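Local coordinates for protein endonuclease V (PDB 3GA2) that probably repairs deaminated bases in DNA, using magnesium to cut double-stranded DNA at the second phosphodiester bond 3' to a deoxyinosine, at residues 20-28 / 124-134. The protein carries 1 engineered substitution. Sequence-based numbering, arbitrary orientation.
Sequences VQFNLKNRI and NHMGVATHAAF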
loop_
_atom_site.group_PDB
_atom_site.type_symbol
_atom_site.label_atom_id
_atom_site.label_comp_id
_atom_site.label_asym_id
_atom_site.label_seq_id
_atom_site.Cartn_x
_atom_site.Cartn_y
_atom_site.Cartn_z
ATOM N N VAL A 20 1.246 1.723 -19.538
ATOM C CA VAL A 20 0.571 0.803 -18.629
ATOM C C VAL A 20 -0.217 1.601 -17.590
ATOM O O VAL A 20 -1.379 1.312 -17.339
ATOM C CB VAL A 20 1.582 -0.125 -17.906
ATOM C CG1 VAL A 20 0.855 -1.027 -16.914
ATOM C CG2 VAL A 20 2.330 -0.976 -18.926
ATOM N N GLN A 21 0.416 2.611 -16.997
ATOM C CA GLN A 21 -0.254 3.425 -15.991
ATOM C C GLN A 21 -1.490 4.110 -16.551
ATOM O O GLN A 21 -2.565 4.066 -15.951
ATOM C CB GLN A 21 0.679 4.499 -15.430
ATOM C CG GLN A 21 1.874 3.965 -14.671
ATOM C CD GLN A 21 2.628 5.057 -13.939
ATOM O OE1 GLN A 21 2.757 6.182 -14.434
ATOM N NE2 GLN A 21 3.149 4.727 -12.762
ATOM N N PHE A 22 -1.334 4.751 -17.703
ATOM C CA PHE A 22 -2.445 5.463 -18.321
ATOM C C PHE A 22 -3.615 4.548 -18.661
ATOM O O PHE A 22 -4.775 4.956 -18.597
ATOM C CB PHE A 22 -1.960 6.214 -19.565
ATOM C CG PHE A 22 -1.243 7.503 -19.251
ATOM C CD1 PHE A 22 -1.862 8.489 -18.488
ATOM C CD2 PHE A 22 0.040 7.741 -19.731
ATOM C CE1 PHE A 22 -1.216 9.691 -18.209
ATOM C CE2 PHE A 22 0.694 8.943 -19.455
ATOM C CZ PHE A 22 0.062 9.919 -18.694
ATOM N N ASN A 23 -3.314 3.305 -19.009
ATOM C CA ASN A 23 -4.366 2.356 -19.333
ATOM C C ASN A 23 -5.138 1.996 -18.071
ATOM O O ASN A 23 -6.358 2.135 -18.016
ATOM C CB ASN A 23 -3.765 1.092 -19.953
ATOM C CG ASN A 23 -3.367 1.289 -21.403
ATOM O OD1 ASN A 23 -2.685 0.449 -21.993
ATOM N ND2 ASN A 23 -3.802 2.396 -21.989
ATOM N N LEU A 24 -4.421 1.538 -17.052
ATOM C CA LEU A 24 -5.052 1.150 -15.798
ATOM C C LEU A 24 -5.719 2.325 -15.090
ATOM O O LEU A 24 -6.763 2.163 -14.459
ATOM C CB LEU A 24 -4.019 0.509 -14.873
ATOM C CG LEU A 24 -3.354 -0.753 -15.427
ATOM C CD1 LEU A 24 -2.304 -1.229 -14.441
ATOM C CD2 LEU A 24 -4.400 -1.837 -15.671
ATOM N N LYS A 25 -5.117 3.505 -15.208
ATOM C CA LYS A 25 -5.648 4.701 -14.569
ATOM C C LYS A 25 -7.085 4.977 -14.991
ATOM O O LYS A 25 -7.878 5.496 -14.210
ATOM C CB LYS A 25 -4.770 5.911 -14.896
ATOM C CG LYS A 25 -5.165 7.172 -14.154
ATOM C CD LYS A 25 -4.129 8.276 -14.307
ATOM C CE LYS A 25 -4.008 8.756 -15.734
ATOM N NZ LYS A 25 -3.081 9.916 -15.831
ATOM N N ASN A 26 -7.426 4.630 -16.224
ATOM C CA ASN A 26 -8.778 4.861 -16.702
ATOM C C ASN A 26 -9.727 3.779 -16.207
ATOM O O ASN A 26 -10.923 3.814 -16.490
ATOM C CB ASN A 26 -8.791 4.934 -18.231
ATOM C CG ASN A 26 -8.030 6.136 -18.757
ATOM O OD1 ASN A 26 -8.299 7.275 -18.365
ATOM N ND2 ASN A 26 -7.076 5.893 -19.647
ATOM N N ARG A 27 -9.188 2.824 -15.456
ATOM C CA ARG A 27 -9.987 1.729 -14.914
ATOM C C ARG A 27 -10.140 1.844 -13.395
ATOM O O ARG A 27 -10.566 0.899 -12.732
ATOM C CB ARG A 27 -9.348 0.384 -15.278
ATOM C CG ARG A 27 -9.331 0.091 -16.775
ATOM C CD ARG A 27 -8.565 -1.190 -17.089
ATOM N NE ARG A 27 -9.087 -2.336 -16.345
ATOM C CZ ARG A 27 -8.574 -3.562 -16.392
ATOM N NH1 ARG A 27 -7.516 -3.819 -17.151
ATOM N NH2 ARG A 27 -9.114 -4.533 -15.668
ATOM N N ILE A 28 -9.791 3.004 -12.852
ATOM C CA ILE A 28 -9.902 3.233 -11.419
ATOM C C ILE A 28 -11.348 3.499 -11.030
ATOM O O ILE A 28 -12.042 4.284 -11.676
ATOM C CB ILE A 28 -9.035 4.429 -10.977
ATOM C CG1 ILE A 28 -7.560 4.076 -11.175
ATOM C CG2 ILE A 28 -9.339 4.796 -9.527
ATOM C CD1 ILE A 28 -6.604 5.215 -10.961
ATOM N N ASN A 124 0.260 10.328 -10.897
ATOM C CA ASN A 124 -0.678 9.898 -11.917
ATOM C C ASN A 124 -1.726 8.955 -11.344
ATOM O O ASN A 124 -2.227 8.070 -12.039
ATOM C CB ASN A 124 0.092 9.236 -13.062
ATOM C CG ASN A 124 -0.511 9.537 -14.415
ATOM O OD1 ASN A 124 -0.887 10.675 -14.694
ATOM N ND2 ASN A 124 -0.594 8.525 -15.269
ATOM N N HIS A 125 -2.058 9.164 -10.071
ATOM C CA HIS A 125 -3.045 8.342 -9.368
ATOM C C HIS A 125 -2.709 6.868 -9.542
ATOM O O HIS A 125 -3.589 6.016 -9.503
ATOM C CB HIS A 125 -4.449 8.624 -9.919
ATOM C CG HIS A 125 -4.960 9.997 -9.600
ATOM N ND1 HIS A 125 -5.681 10.753 -10.499
ATOM C CD2 HIS A 125 -4.866 10.745 -8.474
ATOM C CE1 HIS A 125 -6.006 11.907 -9.945
ATOM N NE2 HIS A 125 -5.524 11.927 -8.716
HETATM N N MSE A 126 -1.430 6.558 -9.719
HETATM C CA MSE A 126 -1.062 5.170 -9.929
HETATM C C MSE A 126 -0.013 4.636 -8.956
HETATM O O MSE A 126 0.927 3.950 -9.360
HETATM C CB MSE A 126 -0.605 4.995 -11.376
HETATM C CG MSE A 126 -0.879 3.620 -11.962
HETATM SE SE MSE A 126 -2.737 3.047 -11.811
HETATM C CE MSE A 126 -2.394 1.160 -11.897
ATOM N N GLY A 127 -0.173 4.969 -7.676
ATOM C CA GLY A 127 0.740 4.479 -6.659
ATOM C C GLY A 127 0.548 2.974 -6.502
ATOM O O GLY A 127 -0.461 2.419 -6.946
ATOM N N VAL A 128 1.506 2.316 -5.855
ATOM C CA VAL A 128 1.472 0.868 -5.664
ATOM C C VAL A 128 0.151 0.305 -5.124
ATOM O O VAL A 128 -0.324 -0.732 -5.598
ATOM C CB VAL A 128 2.661 0.403 -4.753
ATOM C CG1 VAL A 128 2.486 0.933 -3.340
ATOM C CG2 VAL A 128 2.773 -1.122 -4.755
ATOM N N ALA A 129 -0.460 0.977 -4.152
ATOM C CA ALA A 129 -1.720 0.474 -3.606
ATOM C C ALA A 129 -2.803 0.384 -4.687
ATOM O O ALA A 129 -3.550 -0.596 -4.759
ATOM C CB ALA A 129 -2.199 1.366 -2.456
ATOM N N THR A 130 -2.888 1.409 -5.526
ATOM C CA THR A 130 -3.877 1.423 -6.592
ATOM C C THR A 130 -3.522 0.390 -7.662
ATOM O O THR A 130 -4.357 -0.422 -8.069
ATOM C CB THR A 130 -3.971 2.826 -7.241
ATOM O OG1 THR A 130 -4.417 3.773 -6.261
ATOM C CG2 THR A 130 -4.952 2.821 -8.417
ATOM N N HIS A 131 -2.269 0.426 -8.099
ATOM C CA HIS A 131 -1.770 -0.480 -9.120
ATOM C C HIS A 131 -1.944 -1.954 -8.726
ATOM O O HIS A 131 -2.434 -2.761 -9.519
ATOM C CB HIS A 131 -0.289 -0.168 -9.398
ATOM C CG HIS A 131 0.211 -0.695 -10.707
ATOM N ND1 HIS A 131 1.406 -0.287 -11.265
ATOM C CD2 HIS A 131 -0.313 -1.600 -11.567
ATOM C CE1 HIS A 131 1.593 -0.920 -12.409
ATOM N NE2 HIS A 131 0.565 -1.723 -12.616
ATOM N N ALA A 132 -1.547 -2.305 -7.507
ATOM C CA ALA A 132 -1.674 -3.681 -7.036
ATOM C C ALA A 132 -3.126 -4.157 -7.024
ATOM O O ALA A 132 -3.399 -5.343 -7.210
ATOM C CB ALA A 132 -1.075 -3.811 -5.636
ATOM N N ALA A 133 -4.057 -3.233 -6.810
ATOM C CA ALA A 133 -5.471 -3.589 -6.755
ATOM C C ALA A 133 -5.941 -4.354 -7.985
ATOM O O ALA A 133 -6.701 -5.313 -7.866
ATOM C CB ALA A 133 -6.316 -2.346 -6.568
ATOM N N PHE A 134 -5.496 -3.937 -9.165
ATOM C CA PHE A 134 -5.916 -4.623 -10.379
ATOM C C PHE A 134 -5.522 -6.093 -10.354
ATOM O O PHE A 134 -6.312 -6.955 -10.734
ATOM C CB PHE A 134 -5.334 -3.942 -11.618
ATOM C CG PHE A 134 -5.784 -2.524 -11.790
ATOM C CD1 PHE A 134 -4.983 -1.470 -11.367
ATOM C CD2 PHE A 134 -7.018 -2.241 -12.357
ATOM C CE1 PHE A 134 -5.406 -0.147 -11.506
ATOM C CE2 PHE A 134 -7.452 -0.923 -12.501
ATOM C CZ PHE A 134 -6.643 0.124 -12.074
HETATM O O HOH W 1 2.366 2.403 -11.384
#
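Helix 20-25 crosses helix 128-134 at 73° with 10.8 Å between axes, and L24, F134 and, from the loop before helix 128-134, the selenomethionine M126 meet between them. L24, branched and buried, serves three neighbours: its CB lies over the flat face that the F134 ring offers, a CH-pi contact 4.0 Å from the centroid, its CD1 reaches NE2 of H131, and both carbons press tightly on M126 CE. A bend at chi2 (53°) folds M126 so that its slender, unbranched chain runs beside Q21 and its methyl ends on L24. Q21 is long enough to bring its amide to a water held between the segments: NE2 donates to this water at 2.8 Å, while the water donates to M126 O and also bonds H131 ND1, so one molecule ties together three polar groups. In this RNase H-like fold, helix 128-136 lays A129 and A132 on F115 of strand 113-116 and meets helix 14-25 on another side, with H131 and F134. The flexible end of I28, CD1, rests on CG2 of T130, whose other branch, OG1, is hydrogen-bonded to G193 O. At the more exposed end, K25 bends at chi3 (65°), and NZ donates a hydrogen bond to N124 OD1 (2.6 Å) from above the carbonyl plane, not along a lone pair, while N124 ND2 sits over the F22 ring. Were K25 an alanine, N124 OD1 would probably lose this donor, and the amide would be freer to turn over the F22 ring.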